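Local coordinates for protein arabinogalactan endo-1,4-beta-galactosidase (Ignisphaera aggregans, PDB 7OSK) that probably hydrolyses internal beta-1,4-galactosidic links of arabinogalactan, acting through this glycoside hydrolase family 53 catalytic domain, a calcium-binding barrel from a hyperthermostable archaeal enzyme, at residues Val38-Val43 / Leu388-Leu393; Asp113-Thr118 / Leu173-Glu178; Asn194-Pro199 / Thr207-Leu212; Asp256-Ser261 / Gln282-Lys287. All blocks are in the same frame, centred on the assembly; numbering follows the deposited sequence.

Contact 1: Val38-Val43 / Leu388-Leu393; sequences VIINPV and LKVFRL
Ile40 lays its two branches against Val390 and Leu393, and this one side chain carries most of the contact. Its chi1 of 168° sets CG1 anti to the backbone N and extends the longer branch toward the helical turn 390-393, while CG2 is left on the side of Leu393. The two side chains cross obliquely, with Ile40 CG2 lying 3.6 Å from Leu393 CB and equally near Leu393 CD1. At the end of the longer branch Ile40 CD1 meets Val390 CG2 at 3.7 Å, and here the side chains run at about a right angle to each other. A beta-branched isoleucine suits this place because it offers a short arm to the leucine and a longer one to the valine. Pro42 adds a lesser touch through its CA, 4.0 Å from Leu393 O. The short, weakly bonded helical turn supplies both Val390 and Leu393 to this side: Leu393 N and Arg392 N both donate to Lys389 O, the former at 2.7 Å. The contact thus brings the irregular N-terminal segment beside the last helix of the domain, near the surface. Just beyond it, a backbone hydrogen bond joins Val43 to Val394. Helix 324-342 lies next to both partners, with Arg332 touching Ile40 and Ile331 touching Val390, while Phe391 is turned inward onto barrel strands 51-55 and 346-352.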
loop_
_atom_site.group_PDB
_atom_site.type_symbol
_atom_site.label_atom_id
_atom_site.label_comp_id
_atom_site.label_asym_id
_atom_site.label_seq_id
_atom_site.Cartn_x
_atom_site.Cartn_y
_atom_site.Cartn_z
ATOM N N VAL A 38 -15.839 10.651 -17.527
ATOM C CA VAL A 38 -14.410 10.369 -17.611
ATOM C C VAL A 38 -14.052 9.609 -18.885
ATOM O O VAL A 38 -14.499 8.480 -19.093
ATOM C CB VAL A 38 -13.938 9.554 -16.392
ATOM C CG1 VAL A 38 -12.481 9.123 -16.555
ATOM C CG2 VAL A 38 -14.114 10.364 -15.117
ATOM N N ILE A 39 -13.230 10.233 -19.724
ATOM C CA ILE A 39 -12.730 9.599 -20.937
ATOM C C ILE A 39 -11.457 8.829 -20.605
ATOM O O ILE A 39 -10.615 9.302 -19.843
ATOM C CB ILE A 39 -12.449 10.632 -22.053
ATOM C CG1 ILE A 39 -13.757 11.262 -22.544
ATOM C CG2 ILE A 39 -11.728 9.987 -23.232
ATOM C CD1 ILE A 39 -14.204 12.468 -21.742
ATOM N N ILE A 40 -11.320 7.643 -21.185
ATOM C CA ILE A 40 -10.186 6.777 -20.892
ATOM C C ILE A 40 -9.909 5.826 -22.050
ATOM O O ILE A 40 -10.831 5.242 -22.623
ATOM C CB ILE A 40 -10.426 5.959 -19.601
ATOM C CG1 ILE A 40 -9.378 4.849 -19.462
ATOM C CG2 ILE A 40 -11.835 5.368 -19.590
ATOM C CD1 ILE A 40 -9.448 4.110 -18.152
ATOM N N ASN A 41 -8.633 5.675 -22.389
ATOM C CA ASN A 41 -8.219 4.734 -23.419
ATOM C C ASN A 41 -8.010 3.338 -22.836
ATOM O O ASN A 41 -7.490 3.202 -21.731
ATOM C CB ASN A 41 -6.936 5.215 -24.095
ATOM C CG ASN A 41 -7.199 5.897 -25.420
ATOM O OD1 ASN A 41 -6.991 5.308 -26.482
ATOM N ND2 ASN A 41 -7.662 7.141 -25.367
ATOM N N PRO A 42 -8.430 2.291 -23.562
ATOM C CA PRO A 42 -8.104 0.951 -23.064
ATOM C C PRO A 42 -6.605 0.675 -23.135
ATOM O O PRO A 42 -5.903 1.336 -23.902
ATOM C CB PRO A 42 -8.881 0.025 -24.006
ATOM C CG PRO A 42 -9.968 0.876 -24.570
ATOM C CD PRO A 42 -9.373 2.240 -24.692
ATOM N N VAL A 43 -6.129 -0.273 -22.333
ATOM C CA VAL A 43 -4.731 -0.695 -22.366
ATOM C C VAL A 43 -4.624 -2.027 -23.113
ATOM O O VAL A 43 -4.956 -3.074 -22.553
ATOM C CB VAL A 43 -4.150 -0.845 -20.945
ATOM C CG1 VAL A 43 -2.691 -1.272 -21.005
ATOM C CG2 VAL A 43 -4.292 0.460 -20.176
ATOM N N LEU A 388 -13.247 5.887 -10.568
ATOM C CA LEU A 388 -13.075 4.587 -9.931
ATOM C C LEU A 388 -13.249 3.471 -10.954
ATOM O O LEU A 388 -12.864 2.331 -10.709
ATOM C CB LEU A 388 -14.071 4.418 -8.779
ATOM C CG LEU A 388 -13.966 3.144 -7.934
ATOM C CD1 LEU A 388 -12.595 3.000 -7.290
ATOM C CD2 LEU A 388 -15.053 3.133 -6.877
ATOM N N LYS A 389 -13.828 3.810 -12.104
ATOM C CA LYS A 389 -14.040 2.847 -13.179
ATOM C C LYS A 389 -12.776 2.644 -14.009
ATOM O O LYS A 389 -12.793 1.930 -15.011
ATOM C CB LYS A 389 -15.180 3.305 -14.092
ATOM C CG LYS A 389 -16.517 3.470 -13.396
ATOM C CD LYS A 389 -17.554 4.035 -14.352
ATOM C CE LYS A 389 -18.902 4.209 -13.678
ATOM N NZ LYS A 389 -19.898 4.833 -14.593
ATOM N N VAL A 390 -11.685 3.278 -13.597
ATOM C CA VAL A 390 -10.431 3.174 -14.330
ATOM C C VAL A 390 -9.905 1.742 -14.279
ATOM O O VAL A 390 -9.246 1.283 -15.209
ATOM C CB VAL A 390 -9.366 4.148 -13.770
ATOM C CG1 VAL A 390 -8.964 3.756 -12.351
ATOM C CG2 VAL A 390 -8.148 4.199 -14.684
ATOM N N PHE A 391 -10.212 1.035 -13.197
ATOM C CA PHE A 391 -9.761 -0.345 -13.025
ATOM C C PHE A 391 -10.622 -1.340 -13.810
ATOM O O PHE A 391 -10.427 -2.553 -13.708
ATOM C CB PHE A 391 -9.769 -0.721 -11.543
ATOM C CG PHE A 391 -9.025 0.246 -10.667
ATOM C CD1 PHE A 391 -7.659 0.125 -10.482
ATOM C CD2 PHE A 391 -9.694 1.272 -10.020
ATOM C CE1 PHE A 391 -6.974 1.008 -9.676
ATOM C CE2 PHE A 391 -9.010 2.160 -9.209
ATOM C CZ PHE A 391 -7.649 2.027 -9.038
ATOM N N ARG A 392 -11.576 -0.821 -14.580
ATOM C CA ARG A 392 -12.459 -1.650 -15.397
ATOM C C ARG A 392 -12.431 -1.175 -16.845
ATOM O O ARG A 392 -12.526 -1.975 -17.777
ATOM C CB ARG A 392 -13.889 -1.607 -14.849
ATOM C CG ARG A 392 -14.883 -2.513 -15.567
ATOM C CD ARG A 392 -16.309 -2.169 -15.168
ATOM N NE ARG A 392 -16.715 -0.862 -15.683
ATOM C CZ ARG A 392 -17.803 -0.202 -15.295
ATOM N NH1 ARG A 392 -18.608 -0.712 -14.371
ATOM N NH2 ARG A 392 -18.084 0.979 -15.830
ATOM N N LEU A 393 -12.296 0.134 -17.026
ATOM C CA LEU A 393 -12.333 0.735 -18.352
ATOM C C LEU A 393 -10.991 0.629 -19.076
ATOM O O LEU A 393 -10.880 1.000 -20.246
ATOM C CB LEU A 393 -12.757 2.200 -18.244
ATOM C CG LEU A 393 -14.206 2.441 -17.817
ATOM C CD1 LEU A 393 -14.446 3.920 -17.570
ATOM C CD2 LEU A 393 -15.178 1.912 -18.862
#

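Contact 2: Asp113-Thr118 / Leu173-Glu178; sequences DLPRMT and LKYMAE
Leu114, in the first turn of helix 114-126, puts CD2 3.7 Å from Tyr175 CD1, the two side chains lying alongside and pointing opposite ways. Its other methyl, Leu114 CD1, reaches Met176 CG at 4.0 Å. Pro115, a residue well suited to a helix's first turn, brings its CA within 3.6 Å of Tyr175 OH. One turn after Leu114 comes Thr118, whose OG1 lies at the ring edge of Tyr175, 3.4 Å from CE1. Thr118 OG1 donates to Leu114 O at 2.6 Å, reaching it from the opposite face of the carbonyl plane to Thr118 N. Tyr175 CG is anti to the backbone N (chi1 175°), which carries the ring across to the other helix. An alanine at Tyr175 would remove the ring and is likely to open a gap beside Leu114, Pro115 and Thr118. The segment axes, 10.4 Å apart at closest and 37° from parallel, therefore meet by van der Waals packing, mostly apolar, with the threonine's hydrogen bond spent within its own helix.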
loop_
_atom_site.group_PDB
_atom_site.type_symbol
_atom_site.label_atom_id
_atom_site.label_comp_id
_atom_site.label_asym_id
_atom_site.label_seq_id
_atom_site.Cartn_x
_atom_site.Cartn_y
_atom_site.Cartn_z
ATOM N N ASP A 113 -4.694 -2.280 13.615
ATOM C CA ASP A 113 -4.181 -3.429 14.350
ATOM C C ASP A 113 -4.667 -4.717 13.690
ATOM O O ASP A 113 -5.545 -4.689 12.828
ATOM C CB ASP A 113 -4.603 -3.376 15.823
ATOM C CG ASP A 113 -6.104 -3.470 16.011
ATOM O OD1 ASP A 113 -6.843 -3.204 15.044
ATOM O OD2 ASP A 113 -6.544 -3.803 17.133
ATOM N N LEU A 114 -4.090 -5.841 14.101
ATOM C CA LEU A 114 -4.319 -7.117 13.429
ATOM C C LEU A 114 -5.783 -7.578 13.480
ATOM O O LEU A 114 -6.306 -8.058 12.476
ATOM C CB LEU A 114 -3.410 -8.192 14.033
ATOM C CG LEU A 114 -3.408 -9.559 13.347
ATOM C CD1 LEU A 114 -2.761 -9.470 11.971
ATOM C CD2 LEU A 114 -2.695 -10.585 14.219
ATOM N N PRO A 115 -6.448 -7.443 14.643
ATOM C CA PRO A 115 -7.854 -7.866 14.695
ATOM C C PRO A 115 -8.771 -7.095 13.741
ATOM O O PRO A 115 -9.611 -7.721 13.094
ATOM C CB PRO A 115 -8.246 -7.596 16.152
ATOM C CG PRO A 115 -6.972 -7.654 16.901
ATOM C CD PRO A 115 -5.949 -7.067 15.979
ATOM N N ARG A 116 -8.619 -5.775 13.657
ATOM C CA ARG A 116 -9.475 -4.965 12.788
ATOM C C ARG A 116 -9.134 -5.165 11.315
ATOM O O ARG A 116 -10.022 -5.183 10.465
ATOM C CB ARG A 116 -9.364 -3.479 13.148
ATOM C CG ARG A 116 -9.876 -2.541 12.059
ATOM C CD ARG A 116 -10.318 -1.184 12.600
ATOM N NE ARG A 116 -9.468 -0.691 13.684
ATOM C CZ ARG A 116 -9.849 -0.549 14.953
ATOM N NH1 ARG A 116 -11.082 -0.857 15.343
ATOM N NH2 ARG A 116 -8.983 -0.091 15.847
ATOM N N MET A 117 -7.849 -5.312 11.014
ATOM C CA MET A 117 -7.406 -5.495 9.637
ATOM C C MET A 117 -7.763 -6.881 9.116
ATOM O O MET A 117 -8.080 -7.044 7.941
ATOM C CB MET A 117 -5.899 -5.273 9.528
ATOM C CG MET A 117 -5.472 -3.826 9.700
ATOM S SD MET A 117 -6.110 -2.747 8.401
ATOM C CE MET A 117 -7.568 -2.069 9.195
ATOM N N THR A 118 -7.708 -7.877 9.992
ATOM C CA THR A 118 -7.987 -9.252 9.598
ATOM C C THR A 118 -9.468 -9.444 9.276
ATOM O O THR A 118 -9.822 -10.228 8.393
ATOM C CB THR A 118 -7.567 -10.247 10.702
ATOM O OG1 THR A 118 -6.151 -10.160 10.911
ATOM C CG2 THR A 118 -7.926 -11.679 10.318
ATOM N N LEU A 173 0.206 -14.295 11.046
ATOM C CA LEU A 173 -0.349 -14.958 9.869
ATOM C C LEU A 173 -1.162 -16.193 10.251
ATOM O O LEU A 173 -2.101 -16.561 9.546
ATOM C CB LEU A 173 0.767 -15.338 8.895
ATOM C CG LEU A 173 1.506 -14.156 8.256
ATOM C CD1 LEU A 173 2.649 -14.643 7.389
ATOM C CD2 LEU A 173 0.564 -13.283 7.439
ATOM N N LYS A 174 -0.808 -16.828 11.367
ATOM C CA LYS A 174 -1.605 -17.938 11.884
ATOM C C LYS A 174 -2.975 -17.442 12.333
ATOM O O LYS A 174 -3.963 -18.174 12.262
ATOM C CB LYS A 174 -0.893 -18.634 13.047
ATOM C CG LYS A 174 -0.170 -19.924 12.671
ATOM C CD LYS A 174 -1.150 -21.011 12.239
ATOM C CE LYS A 174 -0.436 -22.302 11.886
ATOM N NZ LYS A 174 -1.354 -23.271 11.231
ATOM N N TYR A 175 -3.027 -16.197 12.801
ATOM C CA TYR A 175 -4.283 -15.581 13.212
ATOM C C TYR A 175 -5.175 -15.325 11.997
ATOM O O TYR A 175 -6.373 -15.621 12.022
ATOM C CB TYR A 175 -4.014 -14.276 13.971
ATOM C CG TYR A 175 -5.251 -13.487 14.343
ATOM C CD1 TYR A 175 -5.790 -12.553 13.467
ATOM C CD2 TYR A 175 -5.869 -13.665 15.572
ATOM C CE1 TYR A 175 -6.916 -11.826 13.801
ATOM C CE2 TYR A 175 -6.998 -12.939 15.916
ATOM C CZ TYR A 175 -7.517 -12.022 15.026
ATOM O OH TYR A 175 -8.639 -11.297 15.362
ATOM N N MET A 176 -4.585 -14.793 10.931
ATOM C CA MET A 176 -5.337 -14.458 9.727
ATOM C C MET A 176 -5.837 -15.714 9.012
ATOM O O MET A 176 -6.925 -15.716 8.434
ATOM C CB MET A 176 -4.477 -13.629 8.770
ATOM C CG MET A 176 -3.798 -12.437 9.419
ATOM S SD MET A 176 -3.091 -11.268 8.245
ATOM C CE MET A 176 -4.582 -10.600 7.506
ATOM N N ALA A 177 -5.040 -16.777 9.057
ATOM C CA ALA A 177 -5.384 -18.025 8.380
ATOM C C ALA A 177 -6.655 -18.642 8.959
ATOM O O ALA A 177 -7.436 -19.261 8.235
ATOM C CB ALA A 177 -4.229 -19.014 8.476
ATOM N N GLU A 178 -6.864 -18.463 10.259
ATOM C CA GLU A 178 -7.982 -19.100 10.950
ATOM C C GLU A 178 -9.282 -18.326 10.783
ATOM O O GLU A 178 -10.369 -18.908 10.804
ATOM C CB GLU A 178 -7.655 -19.263 12.432
ATOM C CG GLU A 178 -6.548 -20.262 12.678
ATOM C CD GLU A 178 -6.873 -21.633 12.111
ATOM O OE1 GLU A 178 -8.036 -22.072 12.255
ATOM O OE2 GLU A 178 -5.968 -22.263 11.524
#

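Contact 3: Asn194-Pro199 / Thr207-Leu212; sequences NGFLWP and TQFVGL
Phe209 presents a ring face to Gly195 and a ring edge to Phe196, so one side chain of helix 206-223 fits against two consecutive residues of the loop. Gly195 CA sits over the face, 3.9 Å from the ring centroid and 22° off the normal, a CH-pi contact. Glycine suits this hollow: its phi is positive, and a CB would point toward the helix and crowd the rim of the Phe209 ring. The next bump is Phe196, whose CD1 comes 3.5 Å from Phe209 CE1. The rings touch at their rims with planes 67° apart, so this is not a face-on stack. With chi1 at 69°, Phe196 CG stands between the backbone N and the carbonyl carbon, which directs the ring into the groove between Phe209 and Leu212 on successive turns of the helix; Phe196 CZ reaches Leu212 CB at 3.9 Å. Leu197 follows, its CD1 3.9 Å from Leu212 CD1 and also packed against one face of the Phe196 ring. A serine in place of Phe196 would probably leave that groove unfilled and take away the ring that meets the edge of Phe209. The loop's own shape is helped by Trp198 NE1, which donates to Asn194 O at 3.0 Å. All five touching residues are buried. The contact ties the loop after barrel strand 185-188 to the following helix, while helix 158-178 closes it through Val165 on Leu197 and Leu161 on Leu212.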
loop_
_atom_site.group_PDB
_atom_site.type_symbol
_atom_site.label_atom_id
_atom_site.label_comp_id
_atom_site.label_asym_id
_atom_site.label_seq_id
_atom_site.Cartn_x
_atom_site.Cartn_y
_atom_site.Cartn_z
ATOM N N ASN A 194 15.792 2.585 3.846
ATOM C CA ASN A 194 16.823 2.767 4.859
ATOM C C ASN A 194 16.699 1.703 5.939
ATOM O O ASN A 194 17.114 1.904 7.082
ATOM C CB ASN A 194 16.721 4.166 5.464
ATOM C CG ASN A 194 16.869 5.256 4.423
ATOM O OD1 ASN A 194 17.618 5.108 3.460
ATOM N ND2 ASN A 194 16.147 6.355 4.606
ATOM N N GLY A 195 16.122 0.565 5.564
ATOM C CA GLY A 195 15.899 -0.524 6.492
ATOM C C GLY A 195 14.647 -0.311 7.320
ATOM O O GLY A 195 13.845 0.580 7.037
ATOM N N PHE A 196 14.486 -1.141 8.346
ATOM C CA PHE A 196 13.354 -1.057 9.266
ATOM C C PHE A 196 13.820 -1.433 10.663
ATOM O O PHE A 196 14.928 -1.936 10.832
ATOM C CB PHE A 196 12.183 -1.958 8.825
ATOM C CG PHE A 196 12.451 -3.452 8.929
ATOM C CD1 PHE A 196 13.714 -3.986 8.704
ATOM C CD2 PHE A 196 11.416 -4.325 9.242
ATOM C CE1 PHE A 196 13.938 -5.354 8.795
ATOM C CE2 PHE A 196 11.638 -5.694 9.335
ATOM C CZ PHE A 196 12.896 -6.207 9.112
ATOM N N LEU A 197 12.974 -1.182 11.658
ATOM C CA LEU A 197 13.295 -1.497 13.046
ATOM C C LEU A 197 14.591 -0.818 13.488
ATOM O O LEU A 197 15.538 -1.485 13.908
ATOM C CB LEU A 197 13.404 -3.014 13.237
ATOM C CG LEU A 197 12.101 -3.801 13.101
ATOM C CD1 LEU A 197 12.392 -5.290 13.054
ATOM C CD2 LEU A 197 11.165 -3.475 14.248
ATOM N N TRP A 198 14.629 0.508 13.392
ATOM C CA TRP A 198 15.835 1.265 13.713
ATOM C C TRP A 198 16.178 1.204 15.201
ATOM O O TRP A 198 15.282 1.121 16.042
ATOM C CB TRP A 198 15.678 2.726 13.292
ATOM C CG TRP A 198 15.599 2.927 11.814
ATOM C CD1 TRP A 198 15.934 2.030 10.847
ATOM C CD2 TRP A 198 15.153 4.103 11.131
ATOM N NE1 TRP A 198 15.728 2.572 9.601
ATOM C CE2 TRP A 198 15.247 3.846 9.750
ATOM C CE3 TRP A 198 14.682 5.349 11.554
ATOM C CZ2 TRP A 198 14.887 4.785 8.790
ATOM C CZ3 TRP A 198 14.327 6.281 10.599
ATOM C CH2 TRP A 198 14.431 5.994 9.233
ATOM N N PRO A 199 17.479 1.251 15.537
ATOM C CA PRO A 199 18.627 1.292 14.623
ATOM C C PRO A 199 19.138 -0.097 14.231
ATOM O O PRO A 199 19.992 -0.199 13.351
ATOM C CB PRO A 199 19.680 2.045 15.435
ATOM C CG PRO A 199 19.392 1.661 16.842
ATOM C CD PRO A 199 17.902 1.428 16.938
ATOM N N THR A 207 24.028 -6.404 8.004
ATOM C CA THR A 207 24.041 -7.780 8.488
ATOM C C THR A 207 22.834 -8.058 9.381
ATOM O O THR A 207 22.123 -9.046 9.194
ATOM C CB THR A 207 25.332 -8.086 9.271
ATOM O OG1 THR A 207 26.472 -7.736 8.474
ATOM C CG2 THR A 207 25.402 -9.563 9.641
ATOM N N GLN A 208 22.606 -7.175 10.346
ATOM C CA GLN A 208 21.489 -7.317 11.268
ATOM C C GLN A 208 20.170 -7.068 10.551
ATOM O O GLN A 208 19.163 -7.718 10.830
ATOM C CB GLN A 208 21.648 -6.354 12.443
ATOM C CG GLN A 208 22.838 -6.676 13.327
ATOM C CD GLN A 208 22.841 -5.884 14.618
ATOM O OE1 GLN A 208 22.244 -4.810 14.707
ATOM N NE2 GLN A 208 23.511 -6.418 15.634
ATOM N N PHE A 209 20.194 -6.114 9.627
ATOM C CA PHE A 209 19.047 -5.800 8.784
ATOM C C PHE A 209 18.572 -7.047 8.031
ATOM O O PHE A 209 17.375 -7.329 7.981
ATOM C CB PHE A 209 19.420 -4.672 7.811
ATOM C CG PHE A 209 18.368 -4.363 6.775
ATOM C CD1 PHE A 209 17.017 -4.487 7.057
ATOM C CD2 PHE A 209 18.744 -3.937 5.512
ATOM C CE1 PHE A 209 16.064 -4.197 6.093
ATOM C CE2 PHE A 209 17.798 -3.645 4.549
ATOM C CZ PHE A 209 16.458 -3.775 4.838
ATOM N N VAL A 210 19.515 -7.801 7.473
ATOM C CA VAL A 210 19.186 -9.000 6.702
ATOM C C VAL A 210 18.716 -10.135 7.607
ATOM O O VAL A 210 17.883 -10.950 7.215
ATOM C CB VAL A 210 20.393 -9.478 5.871
ATOM C CG1 VAL A 210 20.133 -10.857 5.266
ATOM C CG2 VAL A 210 20.702 -8.476 4.775
ATOM N N GLY A 211 19.266 -10.195 8.812
ATOM C CA GLY A 211 18.857 -11.198 9.776
ATOM C C GLY A 211 17.397 -11.033 10.152
ATOM O O GLY A 211 16.652 -12.009 10.218
ATOM N N LEU A 212 16.989 -9.791 10.397
ATOM C CA LEU A 212 15.606 -9.493 10.749
ATOM C C LEU A 212 14.687 -9.683 9.551
ATOM O O LEU A 212 13.559 -10.153 9.691
ATOM C CB LEU A 212 15.484 -8.063 11.282
ATOM C CG LEU A 212 16.143 -7.802 12.640
ATOM C CD1 LEU A 212 16.112 -6.321 12.983
ATOM C CD2 LEU A 212 15.467 -8.614 13.733
#

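Contact 4: Asp256-Ser261 / Gln282-Lys287; sequences DVIAIS and QRYDKK
Neighbouring parallel strands of the beta/alpha (TIM) barrel begin their pairing here: strand 257-261 and strand 287-293 are joined through helix 270-283 in a beta-alpha-beta unit. Two backbone hydrogen bonds bracket Val257, Lys287 N to Asp256 O at 3.1 Å and Ile258 N to Lys287 O at 2.8 Å. Such bonds on both sides of one residue are the hallmark of a parallel bridge, here Val257 with Lys287. Lys286 places its CB 3.5 Å from Asp256 O, and its NZ donates to Phe255 O and makes a cation-pi contact with the Phe255 ring. Asp256 turns its carboxylate elsewhere, accepting from Ile229 N in strand 228-234. Isoleucine suits position 258, where the side chain faces the helical layer and packs on Leu280. Tyr284, just past the helix end, is held by its hydroxyl to Asp246 of helix 238-250, and its chi1 of -52° places the ring beside the strand, where Tyr284 CD2 lies 4.1 Å from Ile258 CD1.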
loop_
_atom_site.group_PDB
_atom_site.type_symbol
_atom_site.label_atom_id
_atom_site.label_comp_id
_atom_site.label_asym_id
_atom_site.label_seq_id
_atom_site.Cartn_x
_atom_site.Cartn_y
_atom_site.Cartn_z
ATOM N N ASP A 256 9.871 -12.515 -3.826
ATOM C CA ASP A 256 9.272 -12.730 -5.138
ATOM C C ASP A 256 8.956 -11.420 -5.854
ATOM O O ASP A 256 9.094 -11.328 -7.074
ATOM C CB ASP A 256 7.995 -13.563 -5.002
ATOM C CG ASP A 256 8.230 -14.874 -4.274
ATOM O OD1 ASP A 256 8.797 -15.803 -4.891
ATOM O OD2 ASP A 256 7.839 -14.979 -3.092
ATOM N N VAL A 257 8.541 -10.412 -5.092
ATOM C CA VAL A 257 8.039 -9.173 -5.676
ATOM C C VAL A 257 8.859 -7.957 -5.257
ATOM O O VAL A 257 9.246 -7.827 -4.096
ATOM C CB VAL A 257 6.567 -8.927 -5.282
ATOM C CG1 VAL A 257 5.985 -7.764 -6.075
ATOM C CG2 VAL A 257 5.740 -10.183 -5.508
ATOM N N ILE A 258 9.120 -7.081 -6.222
ATOM C CA ILE A 258 9.721 -5.779 -5.958
ATOM C C ILE A 258 8.639 -4.716 -6.044
ATOM O O ILE A 258 8.185 -4.373 -7.136
ATOM C CB ILE A 258 10.849 -5.452 -6.955
ATOM C CG1 ILE A 258 11.980 -6.471 -6.819
ATOM C CG2 ILE A 258 11.382 -4.038 -6.722
ATOM C CD1 ILE A 258 12.925 -6.492 -7.997
ATOM N N ALA A 259 8.234 -4.194 -4.889
ATOM C CA ALA A 259 7.143 -3.232 -4.828
ATOM C C ALA A 259 7.669 -1.800 -4.863
ATOM O O ALA A 259 8.759 -1.516 -4.363
ATOM C CB ALA A 259 6.312 -3.459 -3.587
ATOM N N ILE A 260 6.878 -0.909 -5.453
ATOM C CA ILE A 260 7.274 0.480 -5.654
ATOM C C ILE A 260 6.225 1.442 -5.108
ATOM O O ILE A 260 5.026 1.249 -5.315
ATOM C CB ILE A 260 7.491 0.782 -7.154
ATOM C CG1 ILE A 260 8.605 -0.098 -7.722
ATOM C CG2 ILE A 260 7.840 2.250 -7.372
ATOM C CD1 ILE A 260 8.549 -0.251 -9.229
ATOM N N SER A 261 6.683 2.475 -4.405
ATOM C CA SER A 261 5.833 3.610 -4.062
ATOM C C SER A 261 6.106 4.725 -5.051
ATOM O O SER A 261 7.173 5.332 -5.015
ATOM C CB SER A 261 6.088 4.103 -2.635
ATOM O OG SER A 261 5.665 3.157 -1.675
ATOM N N GLN A 282 15.195 -6.281 -16.685
ATOM C CA GLN A 282 16.404 -6.753 -17.350
ATOM C C GLN A 282 17.436 -7.250 -16.345
ATOM O O GLN A 282 18.174 -8.190 -16.628
ATOM C CB GLN A 282 17.022 -5.651 -18.215
ATOM C CG GLN A 282 18.233 -6.130 -19.016
ATOM C CD GLN A 282 18.897 -5.027 -19.810
ATOM O OE1 GLN A 282 18.409 -4.625 -20.867
ATOM N NE2 GLN A 282 20.024 -4.537 -19.308
ATOM N N ARG A 283 17.487 -6.621 -15.175
ATOM C CA ARG A 283 18.512 -6.947 -14.185
ATOM C C ARG A 283 18.061 -8.039 -13.220
ATOM O O ARG A 283 18.892 -8.735 -12.636
ATOM C CB ARG A 283 18.906 -5.699 -13.395
ATOM C CG ARG A 283 20.182 -5.871 -12.595
ATOM C CD ARG A 283 20.576 -4.589 -11.889
ATOM N NE ARG A 283 21.913 -4.675 -11.306
ATOM C CZ ARG A 283 23.036 -4.319 -11.927
ATOM N NH1 ARG A 283 23.005 -3.849 -13.168
ATOM N NH2 ARG A 283 24.199 -4.435 -11.302
ATOM N N TYR A 284 16.747 -8.182 -13.060
ATOM C CA TYR A 284 16.184 -9.129 -12.100
ATOM C C TYR A 284 15.086 -9.994 -12.712
ATOM O O TYR A 284 14.300 -9.525 -13.538
ATOM C CB TYR A 284 15.623 -8.381 -10.888
ATOM C CG TYR A 284 16.594 -7.409 -10.264
ATOM C CD1 TYR A 284 17.750 -7.858 -9.642
ATOM C CD2 TYR A 284 16.349 -6.042 -10.286
ATOM C CE1 TYR A 284 18.640 -6.974 -9.068
ATOM C CE2 TYR A 284 17.233 -5.150 -9.712
ATOM C CZ TYR A 284 18.377 -5.623 -9.105
ATOM O OH TYR A 284 19.264 -4.748 -8.531
ATOM N N ASP A 285 15.042 -11.259 -12.297
ATOM C CA ASP A 285 13.960 -12.165 -12.668
ATOM C C ASP A 285 12.968 -12.240 -11.511
ATOM O O ASP A 285 12.793 -13.285 -10.882
ATOM C CB ASP A 285 14.497 -13.560 -13.021
ATOM C CG ASP A 285 14.765 -13.733 -14.512
ATOM O OD1 ASP A 285 13.997 -13.192 -15.339
ATOM O OD2 ASP A 285 15.756 -14.413 -14.857
ATOM N N LYS A 286 12.335 -11.106 -11.230
ATOM C CA LYS A 286 11.320 -11.017 -10.189
ATOM C C LYS A 286 10.181 -10.119 -10.647
ATOM O O LYS A 286 10.310 -9.393 -11.634
ATOM C CB LYS A 286 11.923 -10.491 -8.890
ATOM C CG LYS A 286 12.916 -11.444 -8.254
ATOM C CD LYS A 286 13.495 -10.876 -6.976
ATOM C CE LYS A 286 14.494 -11.833 -6.350
ATOM N NZ LYS A 286 13.882 -13.148 -6.022
ATOM N N LYS A 287 9.069 -10.172 -9.922
ATOM C CA LYS A 287 7.878 -9.421 -10.291
ATOM C C LYS A 287 7.981 -7.955 -9.891
ATOM O O LYS A 287 8.711 -7.596 -8.966
ATOM C CB LYS A 287 6.637 -10.052 -9.656
ATOM C CG LYS A 287 6.352 -11.471 -10.133
ATOM C CD LYS A 287 6.053 -11.524 -11.631
ATOM C CE LYS A 287 6.015 -12.952 -12.148
ATOM N NZ LYS A 287 4.960 -13.770 -11.488
#

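The four contacts are spread around one eight-stranded parallel barrel. Contact 1 joins the two ends of the domain, and the other three are nested between its segments, following one another along the chain as contact 2, contact 3 and contact 4. Contacts 1 and 3 lie on opposite sides of the chain's centre, about 40 Å apart between centres; contacts 3 and 4 are the nearest pair, at about 20 Å. None touches another. Helix 158-178 links two of them, giving residues to contact 2 and covering contact 3. Contact 4 alone pairs barrel strands. Together they sample the barrel wall, the helical layer, a loop and the meeting of the two chain ends.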